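PDB 4AXH: Sec-alkylsulfatase from Pseudomonas sp., which catalyses the zinc-dependent hydrolysis of (R)-secondary alkyl sulfates with inversion of configuration, giving (S)-secondary alcohols and sulfate. Local coordinates for residues E30-K35 against A499-D503; I138-L144 against D278-L282. All blocks are in the same frame, centred on the assembly; numbering follows the deposited sequence.

How the contacts relate
The modelled chain starts at Glu30, and contact 1 is made almost at once. It holds residues 30-35, in the loop before helix 39-48, against helix 495-511 in the alkyl sulfatase dimerisation region, closing a loop of more than 460 residues. Contact 2 is nested inside that loop. It pairs the turn after strand 135-138 with the turn before strand 280-286, so it joins the two beta-sheets of the metallo-beta-lactamase region. The centres of contact 1 and contact 2 lie about 56 Å apart, on opposite sides of the chain's centre. The nearest atoms of contact 1 and contact 2 are about 43 Å apart, so the two do not touch. Both lie away from the zinc and sulfate sites.

Contact 1. Residues E30-K35 against A499-D503; sequences ESLDSK and ALQAD
Lys35 and Asp503 meet because each has its CG beside its own backbone N, with chi1 -44° in the lysine and -81° in the aspartate. The lysine chain then bends at chi2, chi3 and chi4, so it curls back over its own loop and does not run out straight. It crosses the aspartate side chain at a slant, with Lys35 CD 3.4 Å from Asp503 OD2. Lys35 NZ forms a salt bridge to the same group, 3.3 Å from Asp503 OD1 on its syn lone pair. A weak, longer bond goes from NZ to OD2. The curl also gives Lys35 NZ three weak partners in its own loop: Ser31 O at 2.9 Å, Asp33 O at 3.0 Å and Ser31 OG. The ammonium group must share its three protons among these oxygens and the carboxylate. It ties the loop together as well as fixing it to the helix. Ser31 OG donates to the anti lone pair of Asp33 OD1 at 2.7 Å.

This loop is the start of the modelled chain, and it lies along helix 495-511, part of the helical dimerisation region. Gln501, on the same helix, packs on Ala440 of the second subunit. Asp503 has a second positive partner, Arg529 of helix 515-529, which forms a salt bridge to OD1. The two cations would be expected to favour the charged carboxylate.

One helical turn earlier, the methyl group of Ala499 points at the loop. Ala499 CB sits 3.4 Å from Ser31 O and 4.1 Å from CD1 of Leu32.

Contact 2. Residues I138-L144 against D278-L282; sequences IEGDSGL and DGVEL
Two beta-hairpin turns meet here, one from each sheet of the metallo-beta-lactamase fold. Residues 138-144 link strands 135-138 and 144-147. Asp278 and Gly279 turn the chain between strands 272-277 and 280-286, both with positive phi, as in a type I' turn. The Asp278 carboxylate is held by the other turn. Its CG stands anti to the backbone N (chi1 -153°), and the group lies against the backbone of residues 141-143. Ser142 N donates to Asp278 OD1 at 2.8 Å from the syn side, with a weak second bond to OD2. Gly143 N meets Asp278 OD2 at 2.7 Å, also on the syn side and 27° out of the carboxylate plane. Ser142 OG adds a bond to OD1 from above that plane, 41° out of it, so OD1 accepts two donors from one residue. The backbone joins in where Asp141 N donates to Asp278 O at 2.8 Å.

Behind this polar grip the contact turns apolar. Val280 CG2 lies against the bare CA of Gly140 at 3.7 Å, while its CG1 touches Ile138 CG2 at 3.8 Å. The other branch of Ile138 reaches further along the strand, bringing its CD1 to 4.1 Å from Leu282 CD2.

Contact 1. Residues E30-K35 against A499-D503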
ATOM      1  N   GLU A  30     -19.861  22.985  27.133  1.00 72.92           N
ATOM      2  CA  GLU A  30     -21.066  22.154  27.358  1.00 72.98           C
ATOM      3  C   GLU A  30     -22.170  22.285  26.268  1.00 77.00           C
ATOM      4  O   GLU A  30     -22.967  21.346  26.122  1.00 77.87           O
ATOM      5  CB  GLU A  30     -21.690  22.365  28.763  1.00 74.39           C
ATOM      6  CG  GLU A  30     -20.708  22.669  29.884  1.00 87.27           C
ATOM      7  CD  GLU A  30     -21.282  23.478  31.033  1.00116.15           C
ATOM      8  OE1 GLU A  30     -21.751  24.616  30.794  1.00101.56           O
ATOM      9  OE2 GLU A  30     -21.220  22.989  32.184  1.00119.78           O
ATOM     10  N   SER A  31     -22.239  23.444  25.535  1.00 71.72           N
ATOM     11  CA  SER A  31     -23.226  23.727  24.465  1.00 70.94           C
ATOM     12  C   SER A  31     -23.014  22.837  23.224  1.00 76.78           C
ATOM     13  O   SER A  31     -21.875  22.509  22.866  1.00 77.30           O
ATOM     14  CB  SER A  31     -23.223  25.210  24.080  1.00 71.52           C
ATOM     15  OG  SER A  31     -23.967  25.503  22.904  1.00 70.51           O
ATOM     16  N   LEU A  32     -24.118  22.476  22.564  1.00 72.79           N
ATOM     17  CA  LEU A  32     -24.132  21.571  21.409  1.00 71.81           C
ATOM     18  C   LEU A  32     -24.438  22.259  20.068  1.00 74.52           C
ATOM     19  O   LEU A  32     -24.465  21.596  19.032  1.00 74.64           O
ATOM     20  CB  LEU A  32     -25.155  20.464  21.690  1.00 71.47           C
ATOM     21  CG  LEU A  32     -24.606  19.083  22.005  1.00 76.06           C
ATOM     22  CD1 LEU A  32     -23.920  19.029  23.374  1.00 76.19           C
ATOM     23  CD2 LEU A  32     -25.724  18.076  21.975  1.00 79.06           C
ATOM     24  N   ASP A  33     -24.678  23.573  20.087  1.00 69.86           N
ATOM     25  CA  ASP A  33     -25.017  24.341  18.888  1.00 69.62           C
ATOM     26  C   ASP A  33     -23.767  24.650  18.046  1.00 70.14           C
ATOM     27  O   ASP A  33     -22.662  24.689  18.586  1.00 68.96           O
ATOM     28  CB  ASP A  33     -25.760  25.645  19.272  1.00 72.62           C
ATOM     29  CG  ASP A  33     -26.745  25.516  20.436  1.00 89.79           C
ATOM     30  OD1 ASP A  33     -26.281  25.444  21.608  1.00 96.93           O
ATOM     31  OD2 ASP A  33     -27.981  25.508  20.179  1.00 90.39           O
ATOM     32  N   SER A  34     -23.947  24.866  16.720  1.00 64.82           N
ATOM     33  CA  SER A  34     -22.864  25.193  15.782  1.00 63.03           C
ATOM     34  C   SER A  34     -22.253  26.590  16.077  1.00 63.53           C
ATOM     35  O   SER A  34     -22.762  27.626  15.622  1.00 62.02           O
ATOM     36  CB  SER A  34     -23.342  25.086  14.336  1.00 66.69           C
ATOM     37  OG  SER A  34     -22.303  25.385  13.414  1.00 77.11           O
ATOM     38  N   LYS A  35     -21.156  26.589  16.858  1.00 58.26           N
ATOM     39  CA  LYS A  35     -20.410  27.784  17.290  1.00 56.88           C
ATOM     40  C   LYS A  35     -19.900  28.599  16.088  1.00 60.11           C
ATOM     41  O   LYS A  35     -19.515  27.992  15.084  1.00 61.08           O
ATOM     42  CB  LYS A  35     -19.235  27.386  18.186  1.00 57.91           C
ATOM     43  CG  LYS A  35     -19.585  26.342  19.238  1.00 66.10           C
ATOM     44  CD  LYS A  35     -20.136  26.944  20.539  1.00 62.01           C
ATOM     45  CE  LYS A  35     -21.433  26.325  21.004  1.00 40.94           C
ATOM     46  NZ  LYS A  35     -21.290  24.871  21.279  1.00 53.03           N
ATOM     47  N   ALA A 499     -18.671  17.864  23.476  1.00 56.23           N
ATOM     48  CA  ALA A 499     -19.055  19.191  22.988  1.00 54.99           C
ATOM     49  C   ALA A 499     -17.836  20.034  22.665  1.00 58.64           C
ATOM     50  O   ALA A 499     -17.842  20.750  21.664  1.00 58.15           O
ATOM     51  CB  ALA A 499     -19.928  19.904  24.012  1.00 55.29           C
ATOM     52  N   LEU A 500     -16.782  19.919  23.500  1.00 54.35           N
ATOM     53  CA  LEU A 500     -15.529  20.641  23.356  1.00 53.42           C
ATOM     54  C   LEU A 500     -14.775  20.126  22.170  1.00 59.00           C
ATOM     55  O   LEU A 500     -14.438  20.934  21.306  1.00 59.44           O
ATOM     56  CB  LEU A 500     -14.691  20.555  24.641  1.00 52.87           C
ATOM     57  CG  LEU A 500     -14.713  21.776  25.623  1.00 56.68           C
ATOM     58  CD1 LEU A 500     -15.896  22.719  25.405  1.00 56.41           C
ATOM     59  CD2 LEU A 500     -14.657  21.317  27.062  1.00 59.44           C
ATOM     60  N   GLN A 501     -14.577  18.784  22.065  1.00 55.08           N
ATOM     61  CA  GLN A 501     -13.889  18.199  20.909  1.00 54.10           C
ATOM     62  C   GLN A 501     -14.617  18.514  19.601  1.00 58.56           C
ATOM     63  O   GLN A 501     -13.958  18.764  18.593  1.00 60.42           O
ATOM     64  CB  GLN A 501     -13.642  16.706  21.062  1.00 54.67           C
ATOM     65  CG  GLN A 501     -12.370  16.270  20.327  1.00 55.74           C
ATOM     66  CD  GLN A 501     -12.398  14.850  19.782  1.00 74.86           C
ATOM     67  OE1 GLN A 501     -13.434  14.069  20.086  1.00 68.35           O
ATOM     68  NE2 GLN A 501     -11.484  14.427  19.066  1.00 64.39           N
ATOM     69  N   ALA A 502     -15.961  18.574  19.630  1.00 52.88           N
ATOM     70  CA  ALA A 502     -16.771  18.914  18.460  1.00 51.41           C
ATOM     71  C   ALA A 502     -16.554  20.368  18.083  1.00 54.47           C
ATOM     72  O   ALA A 502     -16.438  20.665  16.892  1.00 55.46           O
ATOM     73  CB  ALA A 502     -18.236  18.650  18.729  1.00 51.57           C
ATOM     74  N   ASP A 503     -16.428  21.258  19.090  1.00 48.36           N
ATOM     75  CA  ASP A 503     -16.204  22.701  18.913  1.00 47.74           C
ATOM     76  C   ASP A 503     -14.852  22.993  18.260  1.00 48.26           C
ATOM     77  O   ASP A 503     -14.777  23.827  17.356  1.00 46.73           O
ATOM     78  CB  ASP A 503     -16.331  23.458  20.262  1.00 50.37           C
ATOM     79  CG  ASP A 503     -17.757  23.785  20.738  1.00 66.94           C
ATOM     80  OD1 ASP A 503     -18.724  23.171  20.218  1.00 76.48           O
ATOM     81  OD2 ASP A 503     -17.905  24.667  21.622  1.00 67.50           O
TER
HETATM   82  O   HOH W   1     -20.951  21.737  20.677  1.00 57.82           O

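Contact 2. Residues I138-L144 against D278-L282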
ATOM      1  N   ILE A 138     -20.340  14.448 -27.707  1.00 32.91           N
ATOM      2  CA  ILE A 138     -19.775  14.674 -29.044  1.00 33.09           C
ATOM      3  C   ILE A 138     -20.908  14.429 -30.031  1.00 38.22           C
ATOM      4  O   ILE A 138     -21.569  13.384 -29.973  1.00 37.41           O
ATOM      5  CB  ILE A 138     -18.561  13.753 -29.376  1.00 36.39           C
ATOM      6  CG1 ILE A 138     -17.595  13.580 -28.206  1.00 37.66           C
ATOM      7  CG2 ILE A 138     -17.828  14.214 -30.618  1.00 37.25           C
ATOM      8  CD1 ILE A 138     -16.742  12.269 -28.293  1.00 41.33           C
ATOM      9  N   GLU A 139     -21.131  15.377 -30.948  1.00 36.39           N
ATOM     10  CA  GLU A 139     -22.168  15.229 -31.969  1.00 36.12           C
ATOM     11  C   GLU A 139     -21.930  14.098 -32.986  1.00 49.87           C
ATOM     12  O   GLU A 139     -22.239  12.938 -32.672  1.00 53.90           O
ATOM     13  CB  GLU A 139     -22.649  16.561 -32.524  1.00 35.33           C
ATOM     14  CG  GLU A 139     -23.654  17.132 -31.533  1.00 26.86           C
ATOM     15  CD  GLU A 139     -24.061  18.583 -31.572  1.00 35.61           C
ATOM     16  OE1 GLU A 139     -23.777  19.281 -32.573  1.00 46.03           O
ATOM     17  OE2 GLU A 139     -24.775  18.992 -30.633  1.00 30.39           O
ATOM     18  N   GLY A 140     -21.334  14.377 -34.125  1.00 47.91           N
ATOM     19  CA  GLY A 140     -21.105  13.287 -35.070  1.00 48.50           C
ATOM     20  C   GLY A 140     -22.200  13.134 -36.103  1.00 52.08           C
ATOM     21  O   GLY A 140     -23.272  13.750 -35.986  1.00 51.55           O
ATOM     22  N   ASP A 141     -21.917  12.294 -37.124  1.00 48.85           N
ATOM     23  CA  ASP A 141     -22.753  12.029 -38.305  1.00 48.66           C
ATOM     24  C   ASP A 141     -24.254  11.836 -38.087  1.00 55.68           C
ATOM     25  O   ASP A 141     -25.030  12.721 -38.469  1.00 56.02           O
ATOM     26  CB  ASP A 141     -22.124  10.962 -39.230  1.00 49.29           C
ATOM     27  CG  ASP A 141     -20.804  11.376 -39.883  1.00 57.71           C
ATOM     28  OD1 ASP A 141     -20.513  12.605 -39.937  1.00 57.51           O
ATOM     29  OD2 ASP A 141     -20.091  10.487 -40.391  1.00 59.79           O
ATOM     30  N   SER A 142     -24.663  10.711 -37.457  1.00 54.11           N
ATOM     31  CA  SER A 142     -26.073  10.377 -37.227  1.00 54.61           C
ATOM     32  C   SER A 142     -26.590  10.618 -35.800  1.00 59.07           C
ATOM     33  O   SER A 142     -27.613  11.284 -35.630  1.00 59.48           O
ATOM     34  CB  SER A 142     -26.375   8.951 -37.683  1.00 57.98           C
ATOM     35  OG  SER A 142     -25.567   7.978 -37.040  1.00 65.00           O
ATOM     36  N   GLY A 143     -25.895  10.064 -34.803  1.00 53.26           N
ATOM     37  CA  GLY A 143     -26.300  10.169 -33.409  1.00 51.21           C
ATOM     38  C   GLY A 143     -25.330  10.930 -32.546  1.00 50.00           C
ATOM     39  O   GLY A 143     -24.804  11.958 -32.975  1.00 48.43           O
ATOM     40  N   LEU A 144     -25.112  10.427 -31.313  1.00 43.05           N
ATOM     41  CA  LEU A 144     -24.251  11.033 -30.295  1.00 40.13           C
ATOM     42  C   LEU A 144     -23.232  10.069 -29.750  1.00 43.26           C
ATOM     43  O   LEU A 144     -23.526   8.891 -29.511  1.00 43.94           O
ATOM     44  CB  LEU A 144     -25.073  11.568 -29.099  1.00 39.01           C
ATOM     45  CG  LEU A 144     -26.197  12.582 -29.348  1.00 42.64           C
ATOM     46  CD1 LEU A 144     -26.931  12.853 -28.075  1.00 42.75           C
ATOM     47  CD2 LEU A 144     -25.684  13.893 -29.888  1.00 42.39           C
ATOM     48  N   ASP A 278     -19.352   6.935 -36.054  1.00 43.80           N
ATOM     49  CA  ASP A 278     -20.262   8.013 -36.470  1.00 42.83           C
ATOM     50  C   ASP A 278     -19.516   9.273 -36.966  1.00 47.84           C
ATOM     51  O   ASP A 278     -19.947  10.408 -36.739  1.00 48.25           O
ATOM     52  CB  ASP A 278     -21.322   8.320 -35.395  1.00 44.41           C
ATOM     53  CG  ASP A 278     -22.613   8.892 -35.959  1.00 60.90           C
ATOM     54  OD1 ASP A 278     -22.993   8.514 -37.098  1.00 64.82           O
ATOM     55  OD2 ASP A 278     -23.260   9.699 -35.258  1.00 61.58           O
ATOM     56  N   GLY A 279     -18.410   9.041 -37.671  1.00 44.07           N
ATOM     57  CA  GLY A 279     -17.581  10.099 -38.224  1.00 44.65           C
ATOM     58  C   GLY A 279     -16.898  10.918 -37.152  1.00 52.01           C
ATOM     59  O   GLY A 279     -16.733  12.131 -37.306  1.00 54.13           O
ATOM     60  N   VAL A 280     -16.532  10.253 -36.037  1.00 47.75           N
ATOM     61  CA  VAL A 280     -15.867  10.846 -34.879  1.00 45.61           C
ATOM     62  C   VAL A 280     -14.607  10.037 -34.653  1.00 49.36           C
ATOM     63  O   VAL A 280     -14.682   8.823 -34.465  1.00 48.53           O
ATOM     64  CB  VAL A 280     -16.785  10.899 -33.618  1.00 47.53           C
ATOM     65  CG1 VAL A 280     -16.028  11.394 -32.401  1.00 47.55           C
ATOM     66  CG2 VAL A 280     -18.011  11.768 -33.861  1.00 46.46           C
ATOM     67  N   GLU A 281     -13.446  10.708 -34.717  1.00 46.19           N
ATOM     68  CA  GLU A 281     -12.151  10.085 -34.499  1.00 45.68           C
ATOM     69  C   GLU A 281     -11.851  10.153 -33.006  1.00 46.97           C
ATOM     70  O   GLU A 281     -11.980  11.213 -32.377  1.00 44.48           O
ATOM     71  CB  GLU A 281     -11.054  10.817 -35.289  1.00 47.78           C
ATOM     72  CG  GLU A 281     -10.792  10.300 -36.686  1.00 60.25           C
ATOM     73  CD  GLU A 281      -9.896  11.228 -37.482  1.00 91.24           C
ATOM     74  OE1 GLU A 281      -8.673  11.262 -37.206  1.00 83.00           O
ATOM     75  OE2 GLU A 281     -10.423  11.955 -38.356  1.00 96.12           O
ATOM     76  N   LEU A 282     -11.451   9.002 -32.445  1.00 43.19           N
ATOM     77  CA  LEU A 282     -11.109   8.833 -31.039  1.00 40.51           C
ATOM     78  C   LEU A 282      -9.795   8.110 -30.951  1.00 42.84           C
ATOM     79  O   LEU A 282      -9.655   7.034 -31.524  1.00 42.95           O
ATOM     80  CB  LEU A 282     -12.172   7.992 -30.287  1.00 39.78           C
ATOM     81  CG  LEU A 282     -13.650   8.272 -30.555  1.00 43.40           C
ATOM     82  CD1 LEU A 282     -14.495   7.080 -30.214  1.00 42.11           C
ATOM     83  CD2 LEU A 282     -14.118   9.473 -29.792  1.00 46.63           C
TER